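Local atomic coordinates of condensin complex subunit 3 (PDB entry 5OQR), a protein that serves as a regulatory subunit of condensin, the complex required to convert interphase chromatin into condensed, mitotic-like chromosomes. Residues A[251-254]-A[255-259]; A[210-213]-A[214-217]; A[280-283]-A[284-288]; A[227-230]-A[231-235]; A[237-240]-A[241-244]. All blocks are in the same frame, centred on the assembly; numbering follows the deposited sequence.

Interaction 1: residues A[251-254]-A[255-259]; sequences AYQW and IENAD
N257 N bonds back to Q253 O (3.1 Å, N-H...O 153°) and A258 N to W254 O (3.2 Å), closing the last turns of helix 240-257 within HEAT repeat 5. A Schellman motif then ends the helix: D259, with a positive phi of 61°, is its C-prime residue, D259 N bonds to E256 O, and N260 N turns back to I255 O. On the surface of this end, the amides of Q253 and N257 meet almost at right angles, planes 84° apart, with Q253 NE2 4.0 Å from N257 OD1. N257 CG lies beside its own backbone N, anti to the carbonyl carbon, which brings OD1 to 3.8 Å from W254 CA; the same oxygen accepts a weak hydrogen bond from F219 N, while the W254 ring stacks on F219. With a leucine in place of N257, the amide of F219 would probably lose this carbonyl partner, and Q253 its amide neighbour. Farther round the helix, I255 lays its CG2 branch against the backbone of A251, 3.4 Å from A251 C, where A251 O is also gripped by R289 NH1. Returning to the indole of W254, Q253 CD sits at its edge and in its plane.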
# COMPACT_ATOMS: atom_id res chain seq x y z
N ALA A 251 -20.05 -4.23 -6.91
CA ALA A 251 -20.94 -5.32 -7.28
C ALA A 251 -22.42 -5.00 -7.12
O ALA A 251 -23.25 -5.80 -7.56
CB ALA A 251 -20.60 -6.57 -6.46
N TYR A 252 -22.78 -3.88 -6.49
CA TYR A 252 -24.19 -3.59 -6.25
C TYR A 252 -24.58 -2.19 -6.70
O TYR A 252 -25.72 -1.98 -7.12
CB TYR A 252 -24.52 -3.78 -4.77
CG TYR A 252 -24.69 -5.23 -4.36
CD1 TYR A 252 -25.73 -6.00 -4.87
CD2 TYR A 252 -23.81 -5.83 -3.48
CE1 TYR A 252 -25.89 -7.32 -4.51
CE2 TYR A 252 -23.96 -7.16 -3.11
CZ TYR A 252 -25.00 -7.89 -3.63
OH TYR A 252 -25.16 -9.21 -3.26
N GLN A 253 -23.66 -1.23 -6.61
CA GLN A 253 -23.95 0.12 -7.07
C GLN A 253 -23.48 0.33 -8.51
O GLN A 253 -24.27 0.68 -9.39
CB GLN A 253 -23.31 1.15 -6.15
CG GLN A 253 -23.74 2.58 -6.46
CD GLN A 253 -22.71 3.61 -6.05
OE1 GLN A 253 -21.98 3.43 -5.07
NE2 GLN A 253 -22.63 4.70 -6.80
N TRP A 254 -22.18 0.14 -8.75
CA TRP A 254 -21.63 0.43 -10.07
C TRP A 254 -22.25 -0.45 -11.14
O TRP A 254 -22.54 0.01 -12.25
CB TRP A 254 -20.11 0.27 -10.05
CG TRP A 254 -19.43 1.38 -9.32
CD1 TRP A 254 -19.98 2.22 -8.39
CD2 TRP A 254 -18.06 1.79 -9.46
NE1 TRP A 254 -19.05 3.11 -7.94
CE2 TRP A 254 -17.86 2.88 -8.58
CE3 TRP A 254 -16.99 1.35 -10.23
CZ2 TRP A 254 -16.63 3.52 -8.46
CZ3 TRP A 254 -15.77 1.99 -10.11
CH2 TRP A 254 -15.60 3.06 -9.24
N ILE A 255 -22.47 -1.73 -10.83
CA ILE A 255 -23.15 -2.61 -11.78
C ILE A 255 -24.53 -2.06 -12.10
O ILE A 255 -25.05 -2.27 -13.20
CB ILE A 255 -23.22 -4.04 -11.21
CG1 ILE A 255 -23.83 -5.00 -12.23
CG2 ILE A 255 -24.04 -4.07 -9.93
CD1 ILE A 255 -23.12 -5.06 -13.56
N GLU A 256 -25.15 -1.36 -11.15
CA GLU A 256 -26.47 -0.78 -11.39
C GLU A 256 -26.40 0.35 -12.40
O GLU A 256 -27.23 0.43 -13.31
CB GLU A 256 -27.06 -0.28 -10.07
CG GLU A 256 -28.57 -0.39 -9.97
CD GLU A 256 -29.05 -1.83 -9.96
OE1 GLU A 256 -29.72 -2.25 -10.93
OE2 GLU A 256 -28.74 -2.56 -8.99
N ASN A 257 -25.41 1.23 -12.27
CA ASN A 257 -25.24 2.32 -13.23
C ASN A 257 -24.95 1.80 -14.63
O ASN A 257 -25.18 2.52 -15.60
CB ASN A 257 -24.11 3.24 -12.78
CG ASN A 257 -24.29 3.75 -11.36
OD1 ASN A 257 -23.34 3.79 -10.58
ND2 ASN A 257 -25.51 4.13 -11.02
N ALA A 258 -24.46 0.57 -14.75
CA ALA A 258 -24.18 -0.05 -16.04
C ALA A 258 -25.32 -0.95 -16.51
O ALA A 258 -25.10 -1.88 -17.29
CB ALA A 258 -22.88 -0.83 -15.99
N ASP A 259 -26.54 -0.69 -16.03
CA ASP A 259 -27.73 -1.42 -16.47
C ASP A 259 -27.62 -2.91 -16.14
O ASP A 259 -28.16 -3.75 -16.86
CB ASP A 259 -27.97 -1.23 -17.97
CG ASP A 259 -27.74 0.20 -18.41
OD1 ASP A 259 -28.65 1.04 -18.22
OD2 ASP A 259 -26.65 0.50 -18.95

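Interaction 2: residues A[210-213]-A[214-217]; sequences ARVL and PKIG
K215 lies back along the turn before it, over the carbonyls of R211 and V212. CB starts 3.3 Å from V212 O. CG moves over toward R211 O, and CD settles 3.4 Å from R211 O; past the bend at chi3 (63°), CE still lies 4.2 Å from V212 O. NZ ends beside V212 CG1, 4.3 Å away. The backbone here leaves helix 202-212 for the loop that leads to helix 224-235 in the HEAT-repeat solenoid. P214 has no N-H to give, and its ring carbon CG fills the place before A210 O at 3.3 Å. Beyond it, K215 N makes a weak bond to V212 O, and I216 N reaches L213 O from well above the carbonyl plane (2.7 Å). L213 and I216 point the same way, L213 CD2 touching I216 CD1 at 3.8 Å, with M249 against L213 and L190 against I216. A glycine in place of P214 would probably leave A210 O without its ring cover and take from Q253 the ring it packs on, the backbone being freer to turn. Apart from two backbone bonds, the contact is made by CH groups laid on carbonyl oxygens and methyls, with no charge pair across the turn.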
# COMPACT_ATOMS: atom_id res chain seq x y z
N ALA A 210 -18.01 3.04 1.46
CA ALA A 210 -19.29 2.64 2.04
C ALA A 210 -20.30 3.77 2.04
O ALA A 210 -21.50 3.53 1.85
CB ALA A 210 -19.07 2.13 3.47
N ARG A 211 -19.86 5.01 2.26
CA ARG A 211 -20.78 6.12 2.45
C ARG A 211 -20.55 7.27 1.48
O ARG A 211 -21.52 7.82 0.95
CB ARG A 211 -20.68 6.66 3.89
CG ARG A 211 -20.71 5.59 4.97
CD ARG A 211 -21.81 5.84 5.98
NE ARG A 211 -23.13 5.52 5.45
CZ ARG A 211 -24.26 5.57 6.15
NH1 ARG A 211 -25.42 5.27 5.58
NH2 ARG A 211 -24.24 5.93 7.43
N VAL A 212 -19.30 7.65 1.24
CA VAL A 212 -19.03 8.90 0.54
C VAL A 212 -19.23 8.76 -0.96
O VAL A 212 -19.79 9.65 -1.61
CB VAL A 212 -17.60 9.39 0.87
CG1 VAL A 212 -17.40 10.81 0.35
CG2 VAL A 212 -17.34 9.33 2.37
N LEU A 213 -18.78 7.66 -1.54
CA LEU A 213 -18.87 7.48 -2.99
C LEU A 213 -20.31 7.23 -3.41
O LEU A 213 -20.77 7.81 -4.40
CB LEU A 213 -17.96 6.34 -3.44
CG LEU A 213 -16.50 6.76 -3.63
CD1 LEU A 213 -15.58 5.55 -3.66
CD2 LEU A 213 -16.33 7.57 -4.90
N PRO A 214 -21.05 6.37 -2.72
CA PRO A 214 -22.49 6.23 -3.03
C PRO A 214 -23.21 7.56 -3.18
O PRO A 214 -24.15 7.66 -3.98
CB PRO A 214 -23.03 5.43 -1.84
CG PRO A 214 -21.84 4.71 -1.26
CD PRO A 214 -20.58 5.26 -1.87
N LYS A 215 -22.80 8.59 -2.42
CA LYS A 215 -23.43 9.90 -2.57
C LYS A 215 -23.33 10.40 -4.00
O LYS A 215 -24.23 11.11 -4.47
CB LYS A 215 -22.80 10.89 -1.59
CG LYS A 215 -23.48 10.93 -0.23
CD LYS A 215 -22.48 11.07 0.91
CE LYS A 215 -21.73 12.39 0.84
NZ LYS A 215 -20.92 12.63 2.08
N ILE A 216 -22.26 10.05 -4.71
CA ILE A 216 -22.17 10.34 -6.13
C ILE A 216 -23.10 9.38 -6.86
O ILE A 216 -22.95 8.16 -6.79
CB ILE A 216 -20.73 10.20 -6.63
CG1 ILE A 216 -19.81 11.14 -5.85
CG2 ILE A 216 -20.65 10.54 -8.11
CD1 ILE A 216 -18.38 10.67 -5.79
N GLY A 217 -24.09 9.94 -7.57
CA GLY A 217 -25.12 9.10 -8.16
C GLY A 217 -24.56 8.03 -9.07
O GLY A 217 -24.93 6.85 -8.97

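Interaction 3: residues A[280-283]-A[284-288]; sequences LAIK and KFFDV
F286 receives I282 at one rim of its ring, I282 CG2 lying 3.7 Å from F286 CE2, and F285 over one face, where F285 CD1 stands above the centre of the ring. In turn, F286 CE1 lies at the edge of the F285 ring and in its plane. I282 and F286 run side by side in the same direction: the phenyl CG is anti to the carbonyl carbon (chi1 -74°), which carries the ring back alongside the I282 CG2 branch. Beneath the rings the backbone keeps regular helical bonds, among them F285 N to A281 O (2.8 Å) and F286 N to I282 O (3.1 Å). Around from the rings, K284 crosses L280 at a slant. Bends at chi2 and chi4 bring its ammonium NZ 3.3 Å from L280 CD1, where NZ also gives a weak hydrogen bond to L235 O of helix 224-235. K283 instead stays extended, its NZ in a salt bridge with E319. I282 and K283 face helix 308-324, whereas F285 packs on L250 of helix 240-257. Helix 275-288 thus joins its neighbours by side chains spread round its circumference, as expected of an alpha-solenoid built from HEAT repeats.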
# COMPACT_ATOMS: atom_id res chain seq x y z
N LEU A 280 -9.00 -8.18 -11.59
CA LEU A 280 -9.32 -8.22 -10.17
C LEU A 280 -10.76 -7.81 -9.92
O LEU A 280 -11.46 -8.42 -9.11
CB LEU A 280 -8.36 -7.31 -9.40
CG LEU A 280 -8.58 -7.17 -7.89
CD1 LEU A 280 -8.38 -8.50 -7.18
CD2 LEU A 280 -7.66 -6.11 -7.33
N ALA A 281 -11.23 -6.77 -10.61
CA ALA A 281 -12.62 -6.34 -10.45
C ALA A 281 -13.59 -7.46 -10.80
O ALA A 281 -14.57 -7.68 -10.09
CB ALA A 281 -12.88 -5.10 -11.31
N ILE A 282 -13.33 -8.17 -11.90
CA ILE A 282 -14.21 -9.27 -12.30
C ILE A 282 -14.21 -10.34 -11.22
O ILE A 282 -15.27 -10.83 -10.81
CB ILE A 282 -13.77 -9.83 -13.66
CG1 ILE A 282 -13.98 -8.79 -14.76
CG2 ILE A 282 -14.55 -11.11 -14.00
CD1 ILE A 282 -13.34 -9.15 -16.08
N LYS A 283 -13.03 -10.74 -10.75
CA LYS A 283 -12.94 -11.78 -9.74
C LYS A 283 -13.67 -11.37 -8.46
O LYS A 283 -14.39 -12.18 -7.87
CB LYS A 283 -11.48 -12.10 -9.44
CG LYS A 283 -10.73 -12.65 -10.64
CD LYS A 283 -9.37 -13.18 -10.26
CE LYS A 283 -8.72 -13.91 -11.42
NZ LYS A 283 -7.42 -14.52 -11.06
N LYS A 284 -13.50 -10.12 -8.04
CA LYS A 284 -14.16 -9.66 -6.82
C LYS A 284 -15.67 -9.56 -7.01
O LYS A 284 -16.44 -9.87 -6.09
CB LYS A 284 -13.58 -8.32 -6.38
CG LYS A 284 -12.18 -8.41 -5.78
CD LYS A 284 -12.14 -9.38 -4.61
CE LYS A 284 -10.98 -9.10 -3.67
NZ LYS A 284 -9.67 -9.47 -4.26
N PHE A 285 -16.11 -9.12 -8.19
CA PHE A 285 -17.55 -9.08 -8.46
C PHE A 285 -18.17 -10.46 -8.27
O PHE A 285 -19.25 -10.58 -7.67
CB PHE A 285 -17.80 -8.58 -9.88
CG PHE A 285 -19.24 -8.66 -10.31
CD1 PHE A 285 -19.71 -9.78 -10.97
CD2 PHE A 285 -20.11 -7.62 -10.04
CE1 PHE A 285 -21.03 -9.86 -11.36
CE2 PHE A 285 -21.44 -7.70 -10.43
CZ PHE A 285 -21.90 -8.82 -11.09
N PHE A 286 -17.52 -11.50 -8.76
CA PHE A 286 -18.07 -12.85 -8.67
C PHE A 286 -17.81 -13.51 -7.32
O PHE A 286 -18.42 -14.54 -7.03
CB PHE A 286 -17.53 -13.72 -9.80
CG PHE A 286 -18.11 -13.40 -11.14
CD1 PHE A 286 -19.47 -13.57 -11.37
CD2 PHE A 286 -17.32 -12.94 -12.17
CE1 PHE A 286 -20.02 -13.27 -12.59
CE2 PHE A 286 -17.87 -12.64 -13.40
CZ PHE A 286 -19.22 -12.81 -13.61
N ASP A 287 -16.91 -12.96 -6.51
CA ASP A 287 -16.84 -13.38 -5.11
C ASP A 287 -18.05 -12.88 -4.35
O ASP A 287 -18.57 -13.57 -3.47
CB ASP A 287 -15.55 -12.87 -4.47
CG ASP A 287 -14.34 -13.72 -4.82
OD1 ASP A 287 -14.51 -14.93 -5.06
OD2 ASP A 287 -13.22 -13.18 -4.84
N VAL A 288 -18.53 -11.68 -4.69
CA VAL A 288 -19.73 -11.13 -4.06
C VAL A 288 -20.99 -11.74 -4.66
O VAL A 288 -21.95 -12.04 -3.95
CB VAL A 288 -19.73 -9.60 -4.19
CG1 VAL A 288 -20.97 -9.00 -3.55
CG2 VAL A 288 -18.47 -9.00 -3.57

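Interaction 4: residues A[227-230]-A[231-235]; sequences RVRI and LKWGL
L231 N bonds weakly back to R227 O at 3.3 Å, and L231 CG lies against the same oxygen. The R227 guanidinium leads away and is held by the backbone carbonyls of L222, R220 and R268. K232 N meets V228 O at 2.9 Å in a nearly straight bond. Its aliphatic chain, like V228, rests on V277 of helix 275-288, and NZ is hydrogen-bonded to an aromatic side chain of another protein chain. This turn belongs to helix 224-235 of HEAT repeat 5, which packs on helix 240-257 through L231 on W254 and I230 on M249. W233 N follows, bonded to R229 O at 3.2 Å. Over the six-membered ring of the indole sits R229 CG, 3.7 Å from the centroid and only 13° off the ring normal, a CH-pi contact. The two side chains run alongside each other, R229 CG being anti to the backbone N (chi1 -158°) and the chain bent at chi3, yet the guanidinium stands up at 77° to the indole and turns its edge to it, R229 NE being 3.8 Å from W233 CH2. W233 NE1 is hydrogen-bonded to an aromatic side chain of the other protein chain. G234 N then closes on I230 O at 2.8 Å.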
# COMPACT_ATOMS: atom_id res chain seq x y z
N ARG A 227 -11.83 6.05 -11.84
CA ARG A 227 -12.53 4.79 -11.63
C ARG A 227 -11.55 3.65 -11.37
O ARG A 227 -11.78 2.80 -10.51
CB ARG A 227 -13.40 4.46 -12.84
CG ARG A 227 -14.35 5.55 -13.28
CD ARG A 227 -14.93 5.23 -14.64
NE ARG A 227 -15.67 6.35 -15.21
CZ ARG A 227 -16.10 6.40 -16.47
NH1 ARG A 227 -15.87 5.39 -17.29
NH2 ARG A 227 -16.77 7.46 -16.90
N VAL A 228 -10.45 3.62 -12.13
CA VAL A 228 -9.49 2.53 -12.01
C VAL A 228 -8.68 2.67 -10.73
O VAL A 228 -8.40 1.68 -10.04
CB VAL A 228 -8.60 2.47 -13.26
CG1 VAL A 228 -7.51 1.41 -13.11
CG2 VAL A 228 -9.44 2.19 -14.49
N ARG A 229 -8.27 3.89 -10.39
CA ARG A 229 -7.48 4.09 -9.19
C ARG A 229 -8.28 3.72 -7.95
O ARG A 229 -7.72 3.17 -6.99
CB ARG A 229 -7.01 5.55 -9.12
CG ARG A 229 -5.78 5.75 -8.23
CD ARG A 229 -5.00 7.00 -8.61
NE ARG A 229 -5.73 8.23 -8.29
CZ ARG A 229 -6.24 9.08 -9.19
NH1 ARG A 229 -6.12 8.86 -10.49
NH2 ARG A 229 -6.88 10.17 -8.76
N ILE A 230 -9.58 3.98 -7.96
CA ILE A 230 -10.44 3.57 -6.85
C ILE A 230 -10.39 2.06 -6.68
O ILE A 230 -10.05 1.55 -5.60
CB ILE A 230 -11.89 4.05 -7.09
CG1 ILE A 230 -11.95 5.58 -7.02
CG2 ILE A 230 -12.84 3.44 -6.06
CD1 ILE A 230 -13.26 6.16 -7.48
N LEU A 231 -10.74 1.32 -7.73
CA LEU A 231 -10.83 -0.13 -7.62
C LEU A 231 -9.47 -0.74 -7.30
O LEU A 231 -9.39 -1.71 -6.53
CB LEU A 231 -11.38 -0.72 -8.92
CG LEU A 231 -12.74 -0.17 -9.36
CD1 LEU A 231 -13.14 -0.78 -10.70
CD2 LEU A 231 -13.81 -0.45 -8.31
N LYS A 232 -8.40 -0.20 -7.87
CA LYS A 232 -7.07 -0.71 -7.58
C LYS A 232 -6.78 -0.66 -6.09
O LYS A 232 -6.28 -1.63 -5.50
CB LYS A 232 -6.02 0.07 -8.36
CG LYS A 232 -4.62 -0.53 -8.30
CD LYS A 232 -3.57 0.40 -8.88
CE LYS A 232 -3.32 1.59 -7.97
NZ LYS A 232 -2.21 2.45 -8.47
N TRP A 233 -7.09 0.47 -5.45
CA TRP A 233 -6.86 0.60 -4.02
C TRP A 233 -7.84 -0.24 -3.22
O TRP A 233 -7.45 -0.99 -2.32
CB TRP A 233 -6.95 2.07 -3.61
CG TRP A 233 -5.76 2.89 -3.97
CD1 TRP A 233 -4.48 2.46 -4.12
CD2 TRP A 233 -5.73 4.30 -4.23
NE1 TRP A 233 -3.65 3.50 -4.45
CE2 TRP A 233 -4.40 4.65 -4.53
CE3 TRP A 233 -6.71 5.30 -4.23
CZ2 TRP A 233 -4.02 5.95 -4.83
CZ3 TRP A 233 -6.33 6.60 -4.53
CH2 TRP A 233 -5.00 6.91 -4.83
N GLY A 234 -9.13 -0.14 -3.54
CA GLY A 234 -10.14 -0.81 -2.75
C GLY A 234 -10.01 -2.32 -2.78
O GLY A 234 -9.99 -2.98 -1.74
N LEU A 235 -9.93 -2.89 -3.98
CA LEU A 235 -9.94 -4.34 -4.13
C LEU A 235 -8.64 -5.00 -3.70
O LEU A 235 -8.62 -6.22 -3.53
CB LEU A 235 -10.26 -4.71 -5.57
CG LEU A 235 -11.51 -4.05 -6.16
CD1 LEU A 235 -11.73 -4.55 -7.57
CD2 LEU A 235 -12.73 -4.32 -5.30

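Interaction 5: residues A[237-240]-A[241-244]; sequences DRDE and SVEK
D239 and S241 meet in the shortest polar bond of this turn: S241 N gives its hydrogen to D239 OD1 at 2.7 Å, with an N-H...O angle of 147°. The oxygen is met on its anti side, slightly out of the carboxylate plane. V242 N adds a weak second bond to the same OD1 at 3.5 Å, so one carboxylate oxygen takes two amides of the first helical turn. D239 can do this because its CG stands opposite the backbone N (chi1 -171°), which swings the carboxylate forward over the start of the helix. Its main chain joins in, D239 O accepting E243 N at 3.1 Å, and its CB touches V242 CG2 at 3.8 Å, the two side chains crossing at about a right angle. One residue along, K244 N bonds to E240 O from above the carbonyl plane.

The next shell fixes the cap itself. D237 OD1 accepts D239 N at 2.8 Å, an Asx turn that holds the backbone just ahead of the cap, and D237 CG leans on V242 CG1 at 3.7 Å. R205 of helix 202-212 forms a salt bridge with D237 OD1 and also packs against D239 and V242. Farther out, E243 packs on K284 of helix 275-288, while K244 pairs with D248 one turn on. The negative charge of D239 is likely to be favoured by the amide end of the helix. An Asx turn leading straight into an aspartate N-cap is how helix 240-257 of HEAT repeat 5 begins.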
# COMPACT_ATOMS: atom_id res chain seq x y z
N ASP A 237 -6.98 -3.76 -0.92
CA ASP A 237 -6.73 -3.22 0.41
C ASP A 237 -6.36 -4.33 1.39
O ASP A 237 -6.81 -5.47 1.28
CB ASP A 237 -7.95 -2.46 0.92
CG ASP A 237 -7.64 -1.62 2.13
OD1 ASP A 237 -7.76 -2.13 3.26
OD2 ASP A 237 -7.27 -0.44 1.95
N ARG A 238 -5.52 -3.97 2.36
CA ARG A 238 -5.01 -4.94 3.32
C ARG A 238 -6.07 -5.35 4.33
O ARG A 238 -6.02 -6.46 4.87
CB ARG A 238 -3.79 -4.38 4.04
CG ARG A 238 -2.70 -3.88 3.11
CD ARG A 238 -1.84 -5.02 2.60
NE ARG A 238 -0.85 -4.56 1.62
CZ ARG A 238 0.23 -5.24 1.26
NH1 ARG A 238 0.48 -6.43 1.79
NH2 ARG A 238 1.06 -4.74 0.37
N ASP A 239 -7.03 -4.47 4.62
CA ASP A 239 -8.05 -4.73 5.63
C ASP A 239 -9.22 -5.47 5.00
O ASP A 239 -9.72 -5.07 3.94
CB ASP A 239 -8.53 -3.43 6.27
CG ASP A 239 -9.42 -3.68 7.48
OD1 ASP A 239 -10.58 -4.10 7.29
OD2 ASP A 239 -8.96 -3.45 8.61
N GLU A 240 -9.65 -6.55 5.66
CA GLU A 240 -10.74 -7.37 5.13
C GLU A 240 -12.03 -6.57 4.97
O GLU A 240 -12.81 -6.85 4.05
CB GLU A 240 -10.96 -8.57 6.05
CG GLU A 240 -11.80 -9.68 5.45
CD GLU A 240 -11.94 -10.87 6.39
OE1 GLU A 240 -11.20 -10.93 7.39
OE2 GLU A 240 -12.79 -11.74 6.13
N SER A 241 -12.27 -5.59 5.83
CA SER A 241 -13.52 -4.84 5.78
C SER A 241 -13.51 -3.79 4.68
O SER A 241 -14.50 -3.63 3.96
CB SER A 241 -13.81 -4.19 7.13
OG SER A 241 -14.29 -5.14 8.06
N VAL A 242 -12.42 -3.04 4.56
CA VAL A 242 -12.32 -2.05 3.49
C VAL A 242 -12.43 -2.73 2.13
O VAL A 242 -13.15 -2.28 1.24
CB VAL A 242 -11.00 -1.25 3.60
CG1 VAL A 242 -10.97 -0.14 2.57
CG2 VAL A 242 -10.81 -0.69 5.00
N GLU A 243 -11.72 -3.85 1.97
CA GLU A 243 -11.77 -4.59 0.72
C GLU A 243 -13.19 -5.07 0.43
O GLU A 243 -13.62 -5.10 -0.73
CB GLU A 243 -10.79 -5.76 0.78
CG GLU A 243 -10.53 -6.42 -0.55
CD GLU A 243 -11.36 -7.67 -0.74
OE1 GLU A 243 -11.14 -8.65 0.00
OE2 GLU A 243 -12.23 -7.67 -1.63
N LYS A 244 -13.93 -5.45 1.47
CA LYS A 244 -15.30 -5.90 1.28
C LYS A 244 -16.22 -4.75 0.88
O LYS A 244 -17.13 -4.92 0.07
CB LYS A 244 -15.82 -6.57 2.55
CG LYS A 244 -16.61 -7.83 2.33
CD LYS A 244 -17.82 -7.61 1.45
CE LYS A 244 -18.69 -8.86 1.41
NZ LYS A 244 -19.77 -8.76 0.40

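How the interactions relate
Interactions 4, 5 and 1 follow the chain through HEAT repeat 5: the first helix, the cap that opens the second, and the Schellman end of that second helix. The cap of interaction 5 and the end in interaction 1 have centres about 20 Å apart and do not touch, although they share helix 240-257. Interaction 1 instead leans on interaction 4 through W254 CZ3 and L231 CD2 (3.6 Å), on interaction 2 through Q253 and P214, and on interaction 3 through Y252 CE2 and V288 CG1 (3.5 Å). Interaction 3 also meets interaction 4, L280 CD2 lying 3.4 Å from L235 CB. By contrast, interactions 2 and 3 stay about 13 Å apart at their nearest atoms.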